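Local structure of (2Z,6E)-hedycaryol synthase (Kitasatospora setae, 4MC3) at residues E5-Y10 and N221-V226; L166-Y171 and H236-I241; F13-N18 and G56-P61; R44-R49 and T78-D83. The protein catalyses the magnesium-dependent 1,11-cyclization of (2E,6E)-farnesyl diphosphate, with addition of water, to the sesquiterpene alcohol (2Z,6E)-hedycaryol and diphosphate. All coordinates share one frame; numbering follows the deposited sequence.

Contact 1: E5-Y10 and N221-V226; sequences EIPDFY and NDVFSV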
loop_
_atom_site.group_PDB
_atom_site.type_symbol
_atom_site.label_atom_id
_atom_site.label_comp_id
_atom_site.label_asym_id
_atom_site.label_seq_id
_atom_site.Cartn_x
_atom_site.Cartn_y
_atom_site.Cartn_z
ATOM N N GLU A 5 10.438 23.211 8.144
ATOM C CA GLU A 5 11.064 22.967 6.846
ATOM C C GLU A 5 11.027 21.479 6.507
ATOM O O GLU A 5 11.653 20.662 7.177
ATOM C CB GLU A 5 12.514 23.442 6.856
ATOM C CG GLU A 5 12.657 24.941 7.060
ATOM C CD GLU A 5 14.097 25.372 7.236
ATOM O OE1 GLU A 5 14.989 24.774 6.593
ATOM O OE2 GLU A 5 14.334 26.317 8.017
ATOM N N ILE A 6 10.274 21.145 5.467
ATOM C CA ILE A 6 10.167 19.779 4.974
ATOM C C ILE A 6 11.544 19.270 4.586
ATOM O O ILE A 6 12.222 19.920 3.817
ATOM C CB ILE A 6 9.273 19.723 3.714
ATOM C CG1 ILE A 6 7.808 19.979 4.075
ATOM C CG2 ILE A 6 9.410 18.386 2.989
ATOM C CD1 ILE A 6 7.089 18.773 4.640
ATOM N N PRO A 7 11.952 18.095 5.092
ATOM C CA PRO A 7 13.254 17.562 4.684
ATOM C C PRO A 7 13.397 17.426 3.157
ATOM O O PRO A 7 12.404 17.294 2.436
ATOM C CB PRO A 7 13.309 16.187 5.360
ATOM C CG PRO A 7 12.379 16.303 6.520
ATOM C CD PRO A 7 11.271 17.204 6.054
ATOM N N ASP A 8 14.630 17.477 2.678
ATOM C CA ASP A 8 14.902 17.337 1.250
ATOM C C ASP A 8 15.118 15.863 1.011
ATOM O O ASP A 8 16.235 15.408 0.849
ATOM C CB ASP A 8 16.133 18.159 0.814
ATOM C CG ASP A 8 15.773 19.571 0.398
ATOM O OD1 ASP A 8 15.121 19.723 -0.661
ATOM O OD2 ASP A 8 16.145 20.522 1.126
ATOM N N PHE A 9 14.030 15.110 1.002
ATOM C CA PHE A 9 14.130 13.658 0.954
ATOM C C PHE A 9 14.743 13.296 -0.359
ATOM O O PHE A 9 14.330 13.833 -1.385
ATOM C CB PHE A 9 12.746 13.006 1.010
ATOM C CG PHE A 9 12.029 13.179 2.317
ATOM C CD1 PHE A 9 12.512 12.587 3.474
ATOM C CD2 PHE A 9 10.828 13.888 2.382
ATOM C CE1 PHE A 9 11.816 12.709 4.674
ATOM C CE2 PHE A 9 10.143 14.009 3.581
ATOM C CZ PHE A 9 10.636 13.407 4.723
ATOM N N TYR A 10 15.719 12.397 -0.322
ATOM C CA TYR A 10 16.353 11.912 -1.530
ATOM C C TYR A 10 16.274 10.392 -1.589
ATOM O O TYR A 10 16.538 9.689 -0.604
ATOM C CB TYR A 10 17.827 12.370 -1.607
ATOM C CG TYR A 10 18.584 11.713 -2.755
ATOM C CD1 TYR A 10 18.466 12.207 -4.068
ATOM C CD2 TYR A 10 19.373 10.567 -2.550
ATOM C CE1 TYR A 10 19.120 11.587 -5.124
ATOM C CE2 TYR A 10 20.040 9.950 -3.609
ATOM C CZ TYR A 10 19.899 10.457 -4.885
ATOM O OH TYR A 10 20.563 9.865 -5.947
ATOM N N ASN A 221 4.808 10.162 3.827
ATOM C CA ASN A 221 3.382 10.570 3.851
ATOM C C ASN A 221 3.048 11.299 5.159
ATOM O O ASN A 221 2.424 12.342 5.121
ATOM C CB ASN A 221 2.425 9.395 3.575
ATOM C CG ASN A 221 0.947 9.757 3.698
ATOM O OD1 ASN A 221 0.388 9.772 4.798
ATOM N ND2 ASN A 221 0.288 9.998 2.562
ATOM N N ASP A 222 3.507 10.787 6.296
ATOM C CA ASP A 222 3.199 11.376 7.593
ATOM C C ASP A 222 3.746 12.811 7.653
ATOM O O ASP A 222 3.082 13.716 8.157
ATOM C CB ASP A 222 3.781 10.552 8.752
ATOM C CG ASP A 222 3.018 9.299 9.070
ATOM O OD1 ASP A 222 2.051 8.929 8.382
ATOM O OD2 ASP A 222 3.413 8.636 10.075
ATOM N N VAL A 223 4.962 13.004 7.172
ATOM C CA VAL A 223 5.582 14.329 7.203
ATOM C C VAL A 223 4.803 15.331 6.345
ATOM O O VAL A 223 4.560 16.477 6.776
ATOM C CB VAL A 223 7.065 14.276 6.799
ATOM C CG1 VAL A 223 7.659 15.671 6.626
ATOM C CG2 VAL A 223 7.881 13.474 7.818
ATOM N N PHE A 224 4.437 14.909 5.143
ATOM C CA PHE A 224 3.582 15.735 4.252
ATOM C C PHE A 224 2.136 15.938 4.725
ATOM O O PHE A 224 1.474 16.852 4.259
ATOM C CB PHE A 224 3.610 15.230 2.802
ATOM C CG PHE A 224 4.898 15.549 2.074
ATOM C CD1 PHE A 224 5.890 14.602 1.888
ATOM C CD2 PHE A 224 5.108 16.829 1.556
ATOM C CE1 PHE A 224 7.076 14.909 1.213
ATOM C CE2 PHE A 224 6.290 17.146 0.888
ATOM C CZ PHE A 224 7.275 16.183 0.722
ATOM N N SER A 225 1.666 15.093 5.642
ATOM C CA SER A 225 0.310 15.081 6.145
ATOM C C SER A 225 0.136 15.869 7.435
ATOM O O SER A 225 -0.996 16.191 7.803
ATOM C CB SER A 225 -0.112 13.627 6.442
ATOM O OG SER A 225 -0.423 12.951 5.264
ATOM N N VAL A 226 1.225 16.170 8.132
ATOM C CA VAL A 226 1.105 16.620 9.536
ATOM C C VAL A 226 0.689 18.072 9.591
ATOM O O VAL A 226 -0.395 18.369 10.075
ATOM C CB VAL A 226 2.403 16.362 10.334
ATOM C CG1 VAL A 226 3.488 17.349 9.970
ATOM C CG2 VAL A 226 2.139 16.357 11.828
#
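Ile6, Pro7 and Phe9 of the N-terminal loop lie against Val223 and Phe224 at the end of helix 204-225. The side chains that meet are all apolar.

The aliphatic contacts centre on Val223. Its CG1 meets Ile6 CD1 at 3.7 Å. The two side chains run alongside each other, pointing opposite ways. Pro7 CD comes to 4.0 Å from the same methyl, Val223 CG1.

The aromatic contacts involve both phenylalanines. Ile6 crosses Phe224 at about a right angle, and its CD1 sits over one ring face. Ile6 CG2 is anti to the backbone N, and this methyl lies 3.8 Å from Phe224 CZ. The Phe9 ring offers its edge to both partners. Its CZ is 4.1 Å from Val223 CG2, and its CE2 is 4.0 Å from Phe224 CE1. Pro7 CB covers one face of the Phe9 ring. An alanine in place of Ile6 would probably leave Val223 CG1 and the Phe224 ring without the methyls that pack on them.

Helix 250-282 backs the contact through Val254, Val257, Ala258 and Val261.

Segment 221-226 belongs to the NSE motif. Asn221 touches the bound nerolidol, and Asn221 and Ser225 probably bind magnesium. With apolar side chains meeting, the loop lies on the motif helix through hydrophobic packing, and no polar bond joins the two segments.

Contact 2: L166-Y171 and H236-I241; sequences LRLDDY and HNAVTI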
loop_
_atom_site.group_PDB
_atom_site.type_symbol
_atom_site.label_atom_id
_atom_site.label_comp_id
_atom_site.label_asym_id
_atom_site.label_seq_id
_atom_site.Cartn_x
_atom_site.Cartn_y
_atom_site.Cartn_z
ATOM N N LEU A 166 0.351 7.355 22.186
ATOM C CA LEU A 166 0.533 6.244 21.292
ATOM C C LEU A 166 1.996 5.812 21.327
ATOM O O LEU A 166 2.909 6.653 21.530
ATOM C CB LEU A 166 0.156 6.654 19.878
ATOM C CG LEU A 166 -1.314 7.033 19.634
ATOM C CD1 LEU A 166 -1.513 7.659 18.248
ATOM C CD2 LEU A 166 -2.168 5.780 19.769
ATOM N N ARG A 167 2.221 4.517 21.197
ATOM C CA ARG A 167 3.562 3.976 21.132
ATOM C C ARG A 167 3.988 4.016 19.681
ATOM O O ARG A 167 3.282 3.513 18.796
ATOM C CB ARG A 167 3.629 2.538 21.644
ATOM C CG ARG A 167 3.361 2.337 23.134
ATOM C CD ARG A 167 3.484 0.840 23.486
ATOM N NE ARG A 167 4.781 0.241 23.111
ATOM C CZ ARG A 167 5.838 0.127 23.925
ATOM N NH1 ARG A 167 5.775 0.568 25.178
ATOM N NH2 ARG A 167 6.978 -0.426 23.493
ATOM N N LEU A 168 5.200 4.498 19.420
ATOM C CA LEU A 168 5.695 4.547 18.031
ATOM C C LEU A 168 5.890 3.184 17.435
ATOM O O LEU A 168 5.579 2.980 16.249
ATOM C CB LEU A 168 7.009 5.327 17.968
ATOM C CG LEU A 168 7.593 5.551 16.574
ATOM C CD1 LEU A 168 6.669 6.472 15.763
ATOM C CD2 LEU A 168 9.021 6.139 16.648
ATOM N N ASP A 169 6.415 2.241 18.194
ATOM C CA ASP A 169 6.697 0.923 17.646
ATOM C C ASP A 169 5.393 0.220 17.213
ATOM O O ASP A 169 5.326 -0.313 16.094
ATOM C CB ASP A 169 7.558 0.024 18.554
ATOM C CG ASP A 169 7.025 -0.149 19.965
ATOM O OD1 ASP A 169 5.962 0.360 20.356
ATOM O OD2 ASP A 169 7.727 -0.831 20.733
ATOM N N ASP A 170 4.378 0.294 18.037
ATOM C CA ASP A 170 3.105 -0.323 17.678
ATOM C C ASP A 170 2.485 0.420 16.498
ATOM O O ASP A 170 1.834 -0.201 15.608
ATOM C CB ASP A 170 2.131 -0.279 18.850
ATOM C CG ASP A 170 2.536 -1.213 19.990
ATOM O OD1 ASP A 170 3.394 -2.094 19.819
ATOM O OD2 ASP A 170 2.026 -1.017 21.098
ATOM N N TYR A 171 2.607 1.748 16.479
ATOM C CA TYR A 171 2.147 2.546 15.325
ATOM C C TYR A 171 2.793 2.047 14.050
ATOM O O TYR A 171 2.101 1.813 13.030
ATOM C CB TYR A 171 2.371 4.045 15.526
ATOM C CG TYR A 171 2.142 4.878 14.255
ATOM C CD1 TYR A 171 0.881 5.117 13.776
ATOM C CD2 TYR A 171 3.206 5.364 13.524
ATOM C CE1 TYR A 171 0.683 5.856 12.639
ATOM C CE2 TYR A 171 3.025 6.108 12.385
ATOM C CZ TYR A 171 1.746 6.369 11.946
ATOM O OH TYR A 171 1.524 7.083 10.792
ATOM N N HIS A 236 -2.591 9.871 14.546
ATOM C CA HIS A 236 -1.897 8.653 14.117
ATOM C C HIS A 236 -0.926 9.025 13.029
ATOM O O HIS A 236 -1.160 8.784 11.829
ATOM C CB HIS A 236 -2.864 7.532 13.696
ATOM C CG HIS A 236 -3.675 7.005 14.828
ATOM N ND1 HIS A 236 -4.823 7.625 15.268
ATOM C CD2 HIS A 236 -3.476 5.949 15.649
ATOM C CE1 HIS A 236 -5.308 6.956 16.301
ATOM N NE2 HIS A 236 -4.513 5.932 16.547
ATOM N N ASN A 237 0.208 9.555 13.483
ATOM C CA ASN A 237 1.211 10.190 12.624
ATOM C C ASN A 237 2.480 10.145 13.433
ATOM O O ASN A 237 2.507 10.557 14.589
ATOM C CB ASN A 237 0.787 11.605 12.290
ATOM C CG ASN A 237 1.727 12.317 11.342
ATOM O OD1 ASN A 237 2.890 12.530 11.637
ATOM N ND2 ASN A 237 1.187 12.730 10.182
ATOM N N ALA A 238 3.546 9.677 12.820
ATOM C CA ALA A 238 4.799 9.490 13.543
ATOM C C ALA A 238 5.328 10.824 14.078
ATOM O O ALA A 238 5.958 10.866 15.125
ATOM C CB ALA A 238 5.837 8.838 12.643
ATOM N N VAL A 239 5.139 11.900 13.330
ATOM C CA VAL A 239 5.611 13.206 13.768
ATOM C C VAL A 239 4.956 13.581 15.089
ATOM O O VAL A 239 5.614 13.927 16.082
ATOM C CB VAL A 239 5.361 14.282 12.727
ATOM C CG1 VAL A 239 5.814 15.635 13.287
ATOM C CG2 VAL A 239 6.093 13.985 11.442
ATOM N N THR A 240 3.652 13.495 15.090
ATOM C CA THR A 240 2.846 13.808 16.274
ATOM C C THR A 240 3.190 12.911 17.450
ATOM O O THR A 240 3.248 13.367 18.571
ATOM C CB THR A 240 1.345 13.694 15.914
ATOM O OG1 THR A 240 1.121 14.551 14.795
ATOM C CG2 THR A 240 0.457 14.088 17.064
ATOM N N ILE A 241 3.346 11.616 17.191
ATOM C CA ILE A 241 3.630 10.649 18.228
ATOM C C ILE A 241 4.940 10.996 18.944
ATOM O O ILE A 241 5.016 10.936 20.182
ATOM C CB ILE A 241 3.633 9.227 17.666
ATOM C CG1 ILE A 241 2.182 8.801 17.340
ATOM C CG2 ILE A 241 4.274 8.258 18.627
ATOM C CD1 ILE A 241 2.065 7.577 16.437
HETATM O O HOH W 1 3.053 9.818 21.801
#
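Ile241 CD1 lies over one face of the Tyr171 ring, 3.5 Å from Tyr171 CG. This is a CH-pi contact. A second one places Leu166 CD1 over the His236 ring, 3.9 Å from the ring centroid. Leu166 CB packs on Ile241 CG1, and Leu168 CD1 reaches Ala238 CB at 4.0 Å. His236 NE2 is buried here and has no polar partner in the model.

The contact joins the starts of two helices, 168-178 and 238-246. Asn237 is the N-cap of the second: its OD1 accepts from Val239 N at 2.9 Å, in the carbonyl plane. A water donates to Leu166 O and to Ile241 O, bridging the backbones.

Tyr171 CG is anti to the backbone N (chi1 170°), which carries the ring across to the 236-241 segment. Its OH bonds Asp222 of helix 204-225. A phenylalanine in its place would probably leave Asp222 without this hydroxyl partner. Asp222 also forms a salt bridge with Arg175, a probable substrate-binding residue.

Contact 3: F13-N18 and G56-P61; sequences FPLECN and GAYVWP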
loop_
_atom_site.group_PDB
_atom_site.type_symbol
_atom_site.label_atom_id
_atom_site.label_comp_id
_atom_site.label_asym_id
_atom_site.label_seq_id
_atom_site.Cartn_x
_atom_site.Cartn_y
_atom_site.Cartn_z
ATOM N N PHE A 13 16.598 5.750 -6.539
ATOM C CA PHE A 13 15.997 4.898 -7.550
ATOM C C PHE A 13 15.333 5.764 -8.619
ATOM O O PHE A 13 14.741 6.800 -8.308
ATOM C CB PHE A 13 14.964 3.956 -6.885
ATOM C CG PHE A 13 15.506 3.206 -5.686
ATOM C CD1 PHE A 13 16.587 2.333 -5.793
ATOM C CD2 PHE A 13 14.965 3.426 -4.422
ATOM C CE1 PHE A 13 17.117 1.689 -4.662
ATOM C CE2 PHE A 13 15.473 2.777 -3.306
ATOM C CZ PHE A 13 16.554 1.913 -3.423
ATOM N N PRO A 14 15.428 5.340 -9.905
ATOM C CA PRO A 14 14.776 6.129 -10.924
ATOM C C PRO A 14 13.271 6.292 -10.698
ATOM O O PRO A 14 12.614 5.392 -10.122
ATOM C CB PRO A 14 15.093 5.374 -12.232
ATOM C CG PRO A 14 16.326 4.595 -11.930
ATOM C CD PRO A 14 16.206 4.221 -10.465
ATOM N N LEU A 15 12.761 7.438 -11.135
ATOM C CA LEU A 15 11.344 7.719 -11.111
ATOM C C LEU A 15 10.717 7.120 -12.365
ATOM O O LEU A 15 10.989 7.550 -13.452
ATOM C CB LEU A 15 11.037 9.215 -11.028
ATOM C CG LEU A 15 9.576 9.612 -11.079
ATOM C CD1 LEU A 15 8.913 9.114 -9.803
ATOM C CD2 LEU A 15 9.395 11.114 -11.193
ATOM N N GLU A 16 9.843 6.129 -12.186
ATOM C CA GLU A 16 9.143 5.396 -13.255
ATOM C C GLU A 16 7.617 5.611 -13.167
ATOM O O GLU A 16 7.068 5.712 -12.070
ATOM C CB GLU A 16 9.415 3.888 -13.154
ATOM C CG GLU A 16 10.859 3.504 -13.172
ATOM C CD GLU A 16 11.099 2.017 -13.051
ATOM O OE1 GLU A 16 10.213 1.171 -13.303
ATOM O OE2 GLU A 16 12.246 1.671 -12.790
ATOM N N CYS A 17 6.952 5.689 -14.303
ATOM C CA CYS A 17 5.524 5.909 -14.353
ATOM C C CYS A 17 4.983 5.050 -15.495
ATOM O O CYS A 17 5.634 4.831 -16.501
ATOM C CB CYS A 17 5.155 7.378 -14.537
ATOM S SG CYS A 17 3.429 7.799 -14.157
ATOM N N ASN A 18 3.791 4.483 -15.312
ATOM C CA ASN A 18 3.288 3.599 -16.327
ATOM C C ASN A 18 2.827 4.325 -17.605
ATOM O O ASN A 18 2.033 5.252 -17.522
ATOM C CB ASN A 18 2.094 2.825 -15.746
ATOM C CG ASN A 18 1.789 1.603 -16.547
ATOM O OD1 ASN A 18 1.444 1.715 -17.720
ATOM N ND2 ASN A 18 1.969 0.414 -15.964
ATOM N N GLY A 56 -1.874 4.821 -9.154
ATOM C CA GLY A 56 -1.608 3.482 -9.680
ATOM C C GLY A 56 -0.486 3.441 -10.676
ATOM O O GLY A 56 0.282 2.452 -10.753
ATOM N N ALA A 57 -0.394 4.496 -11.512
ATOM C CA ALA A 57 0.649 4.532 -12.534
ATOM C C ALA A 57 2.030 4.602 -11.864
ATOM O O ALA A 57 3.016 4.107 -12.420
ATOM C CB ALA A 57 0.459 5.703 -13.468
ATOM N N TYR A 58 2.085 5.142 -10.656
ATOM C CA TYR A 58 3.334 5.156 -9.878
ATOM C C TYR A 58 3.550 3.882 -9.028
ATOM O O TYR A 58 4.682 3.496 -8.704
ATOM C CB TYR A 58 3.431 6.347 -8.934
ATOM C CG TYR A 58 3.767 7.668 -9.610
ATOM C CD1 TYR A 58 2.910 8.728 -9.576
ATOM C CD2 TYR A 58 4.955 7.805 -10.328
ATOM C CE1 TYR A 58 3.266 9.964 -10.175
ATOM C CE2 TYR A 58 5.298 8.990 -10.960
ATOM C CZ TYR A 58 4.450 10.075 -10.866
ATOM O OH TYR A 58 4.800 11.255 -11.494
ATOM N N VAL A 59 2.453 3.228 -8.655
ATOM C CA VAL A 59 2.575 1.959 -7.932
ATOM C C VAL A 59 3.068 0.802 -8.799
ATOM O O VAL A 59 3.882 -0.015 -8.385
ATOM C CB VAL A 59 1.225 1.554 -7.234
ATOM C CG1 VAL A 59 1.392 0.193 -6.578
ATOM C CG2 VAL A 59 0.798 2.610 -6.224
ATOM N N TRP A 60 2.512 0.724 -10.027
ATOM C CA TRP A 60 2.767 -0.330 -10.971
ATOM C C TRP A 60 3.317 0.208 -12.273
ATOM O O TRP A 60 2.727 -0.025 -13.332
ATOM C CB TRP A 60 1.504 -1.182 -11.248
ATOM C CG TRP A 60 0.879 -1.747 -10.018
ATOM C CD1 TRP A 60 1.332 -2.789 -9.254
ATOM C CD2 TRP A 60 -0.347 -1.328 -9.430
ATOM N NE1 TRP A 60 0.474 -3.002 -8.192
ATOM C CE2 TRP A 60 -0.558 -2.111 -8.278
ATOM C CE3 TRP A 60 -1.282 -0.323 -9.739
ATOM C CZ2 TRP A 60 -1.685 -1.957 -7.499
ATOM C CZ3 TRP A 60 -2.372 -0.148 -8.942
ATOM C CH2 TRP A 60 -2.566 -0.958 -7.810
ATOM N N PRO A 61 4.487 0.889 -12.225
ATOM C CA PRO A 61 5.016 1.486 -13.470
ATOM C C PRO A 61 5.342 0.537 -14.581
ATOM O O PRO A 61 5.342 0.945 -15.742
ATOM C CB PRO A 61 6.270 2.245 -12.995
ATOM C CG PRO A 61 6.679 1.490 -11.728
ATOM C CD PRO A 61 5.333 1.182 -11.074
HETATM O O HOH W 2 6.951 4.721 -9.348
#
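Asn18, in the loop before helix 21-35, lies against the turn at the C-terminal end of helix 52-59. Asn18 CB lies 3.7 Å from Ala57 O and about as close to Pro61 O. CG is anti to the backbone N (chi1 -162°), which directs the amide toward Trp60 O. At the tip, Asn18 ND2 donates to Trp60 O at 2.8 Å. The bond is nearly straight (170°), in both the amide and the carbonyl plane. ND2 also donates to Ala63 O, while OD1 accepts from His20 N.

Asn18 N donates to Ala57 O at 3.0 Å, from above the carbonyl plane.

Cys17 SG lies over one face of the Tyr58 ring, 4.1 Å from its centroid, in a sulfur-aromatic contact. Glu16 O is at the edge of the same ring. Glu16 CB packs on Pro61 CB at 3.6 Å, and its carboxylate forms a salt bridge with Arg62. Trp60 packs on Leu68 and Ile75 of helix 65-84.

Ala57 O is in the last helical turn; Trp60 O belongs to the first residue after it. Asn18 thus ties the loop to the helix end by main chain and side chain, which is likely to limit shifts of the turn.

Contact 4: R44-R49 and T78-D83; sequences RDRMRR and TFRIDD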
loop_
_atom_site.group_PDB
_atom_site.type_symbol
_atom_site.label_atom_id
_atom_site.label_comp_id
_atom_site.label_asym_id
_atom_site.label_seq_id
_atom_site.Cartn_x
_atom_site.Cartn_y
_atom_site.Cartn_z
ATOM N N ARG A 44 -18.021 12.037 -7.381
ATOM C CA ARG A 44 -17.262 12.026 -8.626
ATOM C C ARG A 44 -16.129 13.062 -8.556
ATOM O O ARG A 44 -15.016 12.791 -8.948
ATOM C CB ARG A 44 -18.232 12.323 -9.780
ATOM C CG ARG A 44 -17.787 11.989 -11.178
ATOM C CD ARG A 44 -18.952 12.097 -12.158
ATOM N NE ARG A 44 -20.030 11.168 -11.798
ATOM C CZ ARG A 44 -21.312 11.492 -11.530
ATOM N NH1 ARG A 44 -21.773 12.749 -11.590
ATOM N NH2 ARG A 44 -22.173 10.536 -11.198
ATOM N N ASP A 45 -16.403 14.261 -8.048
ATOM C CA ASP A 45 -15.345 15.281 -7.925
ATOM C C ASP A 45 -14.241 14.890 -6.916
ATOM O O ASP A 45 -13.041 15.133 -7.160
ATOM C CB ASP A 45 -15.926 16.654 -7.548
ATOM C CG ASP A 45 -14.916 17.766 -7.746
ATOM O OD1 ASP A 45 -14.455 17.958 -8.898
ATOM O OD2 ASP A 45 -14.566 18.442 -6.753
ATOM N N ARG A 46 -14.642 14.320 -5.777
ATOM C CA ARG A 46 -13.658 13.821 -4.790
ATOM C C ARG A 46 -12.788 12.747 -5.465
ATOM O O ARG A 46 -11.568 12.803 -5.374
ATOM C CB ARG A 46 -14.324 13.259 -3.509
ATOM C CG ARG A 46 -15.075 14.312 -2.675
ATOM C CD ARG A 46 -15.475 13.827 -1.280
ATOM N NE ARG A 46 -16.552 12.828 -1.313
ATOM C CZ ARG A 46 -17.862 13.071 -1.217
ATOM N NH1 ARG A 46 -18.339 14.311 -1.074
ATOM N NH2 ARG A 46 -18.717 12.049 -1.268
ATOM N N MET A 47 -13.426 11.811 -6.163
ATOM C CA MET A 47 -12.703 10.756 -6.896
ATOM C C MET A 47 -11.753 11.357 -7.921
ATOM O O MET A 47 -10.590 11.001 -7.959
ATOM C CB MET A 47 -13.651 9.740 -7.542
ATOM C CG MET A 47 -12.921 8.545 -8.186
ATOM S SD MET A 47 -12.084 7.417 -7.043
ATOM C CE MET A 47 -13.480 6.367 -6.499
ATOM N N ARG A 48 -12.237 12.298 -8.731
ATOM C CA ARG A 48 -11.367 12.966 -9.701
ATOM C C ARG A 48 -10.158 13.578 -9.031
ATOM O O ARG A 48 -9.051 13.475 -9.545
ATOM C CB ARG A 48 -12.097 14.086 -10.466
ATOM C CG ARG A 48 -12.973 13.626 -11.598
ATOM C CD ARG A 48 -13.534 14.835 -12.354
ATOM N NE ARG A 48 -14.905 14.587 -12.782
ATOM C CZ ARG A 48 -15.991 15.168 -12.278
ATOM N NH1 ARG A 48 -15.915 16.088 -11.313
ATOM N NH2 ARG A 48 -17.175 14.825 -12.755
ATOM N N ARG A 49 -10.388 14.234 -7.898
ATOM C CA ARG A 49 -9.355 14.961 -7.191
ATOM C C ARG A 49 -8.379 14.079 -6.406
ATOM O O ARG A 49 -7.293 14.531 -6.059
ATOM C CB ARG A 49 -9.997 16.012 -6.266
ATOM C CG ARG A 49 -10.539 17.212 -7.036
ATOM C CD ARG A 49 -11.601 17.986 -6.269
ATOM N NE ARG A 49 -11.134 18.460 -4.964
ATOM C CZ ARG A 49 -11.800 18.345 -3.813
ATOM N NH1 ARG A 49 -13.008 17.781 -3.756
ATOM N NH2 ARG A 49 -11.255 18.822 -2.698
ATOM N N THR A 78 -10.852 1.423 -2.785
ATOM C CA THR A 78 -10.348 1.779 -1.452
ATOM C C THR A 78 -10.525 3.260 -1.129
ATOM O O THR A 78 -10.824 3.600 0.025
ATOM C CB THR A 78 -8.916 1.249 -1.195
ATOM O OG1 THR A 78 -8.017 1.858 -2.076
ATOM C CG2 THR A 78 -8.855 -0.204 -1.395
ATOM N N PHE A 79 -10.433 4.128 -2.155
ATOM C CA PHE A 79 -10.765 5.528 -1.955
ATOM C C PHE A 79 -12.187 5.694 -1.505
ATOM O O PHE A 79 -12.460 6.461 -0.549
ATOM C CB PHE A 79 -10.545 6.407 -3.203
ATOM C CG PHE A 79 -11.173 7.777 -3.030
ATOM C CD1 PHE A 79 -12.392 8.091 -3.615
ATOM C CD2 PHE A 79 -10.627 8.678 -2.105
ATOM C CE1 PHE A 79 -12.992 9.310 -3.386
ATOM C CE2 PHE A 79 -11.236 9.898 -1.870
ATOM C CZ PHE A 79 -12.422 10.210 -2.518
ATOM N N ARG A 80 -13.101 4.983 -2.148
ATOM C CA ARG A 80 -14.521 5.086 -1.799
ATOM C C ARG A 80 -14.788 4.527 -0.400
ATOM O O ARG A 80 -15.511 5.148 0.370
ATOM C CB ARG A 80 -15.387 4.408 -2.832
ATOM C CG ARG A 80 -16.892 4.498 -2.569
ATOM C CD ARG A 80 -17.395 5.934 -2.444
ATOM N NE ARG A 80 -18.852 5.927 -2.468
ATOM C CZ ARG A 80 -19.641 6.977 -2.244
ATOM N NH1 ARG A 80 -19.136 8.180 -1.975
ATOM N NH2 ARG A 80 -20.945 6.812 -2.291
ATOM N N ILE A 81 -14.143 3.405 -0.040
ATOM C CA ILE A 81 -14.285 2.848 1.317
ATOM C C ILE A 81 -13.811 3.895 2.323
ATOM O O ILE A 81 -14.493 4.154 3.317
ATOM C CB ILE A 81 -13.453 1.555 1.455
ATOM C CG1 ILE A 81 -14.121 0.419 0.689
ATOM C CG2 ILE A 81 -13.275 1.199 2.938
ATOM C CD1 ILE A 81 -13.261 -0.802 0.506
ATOM N N ASP A 82 -12.683 4.526 2.050
ATOM C CA ASP A 82 -12.087 5.504 2.964
ATOM C C ASP A 82 -12.951 6.728 3.103
ATOM O O ASP A 82 -13.101 7.249 4.204
ATOM C CB ASP A 82 -10.692 5.902 2.492
ATOM C CG ASP A 82 -9.978 6.793 3.484
ATOM O OD1 ASP A 82 -9.444 6.268 4.507
ATOM O OD2 ASP A 82 -9.954 8.019 3.248
ATOM N N ASP A 83 -13.523 7.180 1.990
ATOM C CA ASP A 83 -14.414 8.324 1.964
ATOM C C ASP A 83 -15.667 8.111 2.831
ATOM O O ASP A 83 -16.114 9.024 3.518
ATOM C CB ASP A 83 -14.858 8.589 0.511
ATOM C CG ASP A 83 -15.634 9.882 0.359
ATOM O OD1 ASP A 83 -15.052 10.947 0.632
ATOM O OD2 ASP A 83 -16.828 9.832 -0.019
HETATM O O HOH W 3 -21.212 10.722 -1.813
#
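Arg46 and Met47 carry the contact from helix 41-50 to Phe79, Arg80 and Asp83 of helix 65-84.

Arg46 CB meets the edge of the Phe79 ring, 3.7 Å from CZ. Its chain bends at chi3 (-71°), and the guanidinium comes beside the Asp83 carboxylate. Arg46 NE forms a salt bridge with Asp83 OD1 at 3.1 Å. NE and NH2 also make weak hydrogen bonds to Asp83 OD2. The guanidinium and carboxylate planes are 21° apart. Arg80 NH1 forms a salt bridge with Asp83 OD2 at 3.4 Å, so two arginines gather round one carboxylate. Their guanidinium planes are nearly coplanar, and a water accepts from Arg80 NH1 and, weakly, from Arg46 NH2.

Met47 follows. Its bent chain brings SD to 3.5 Å from Phe79 CD1, and CE touches the same atom. The sulfur approaches the ring obliquely, in a Met-aromatic contact.

Asp82 and Asp83 open the DDXXXE motif. Asp82 probably binds magnesium, while Asp83 is turned to Arg46.

The two helix segments cross at 123°, with axes 10.8 Å apart at closest approach. Met47 also packs on Trp29 and Ile32 of helix 21-35. On the other helix, Arg80 and Ile81 touch Thr119 of helix 118-131.

Contacts 1 and 2 are joined by Asp222 OD2, 2.5 Å from Tyr171 OH and 2.9 Å from Ala238 N, both probable hydrogen bonds. Contact 1 contains the first six residues of the NSE motif, and contact 4 the first two of the DDXXXE motif. These two do not touch; their centres are 24 Å apart. Nerolidol touches Asn221 of contact 1 and Thr78 of contact 4. Contact 3 holds no residue of either motif, but the Trp60 side chain is about 7 Å from the ligand. Contacts 3 and 4 alternate along the chain, with centres 21 Å apart, and both are nested in the loop closed by contact 1.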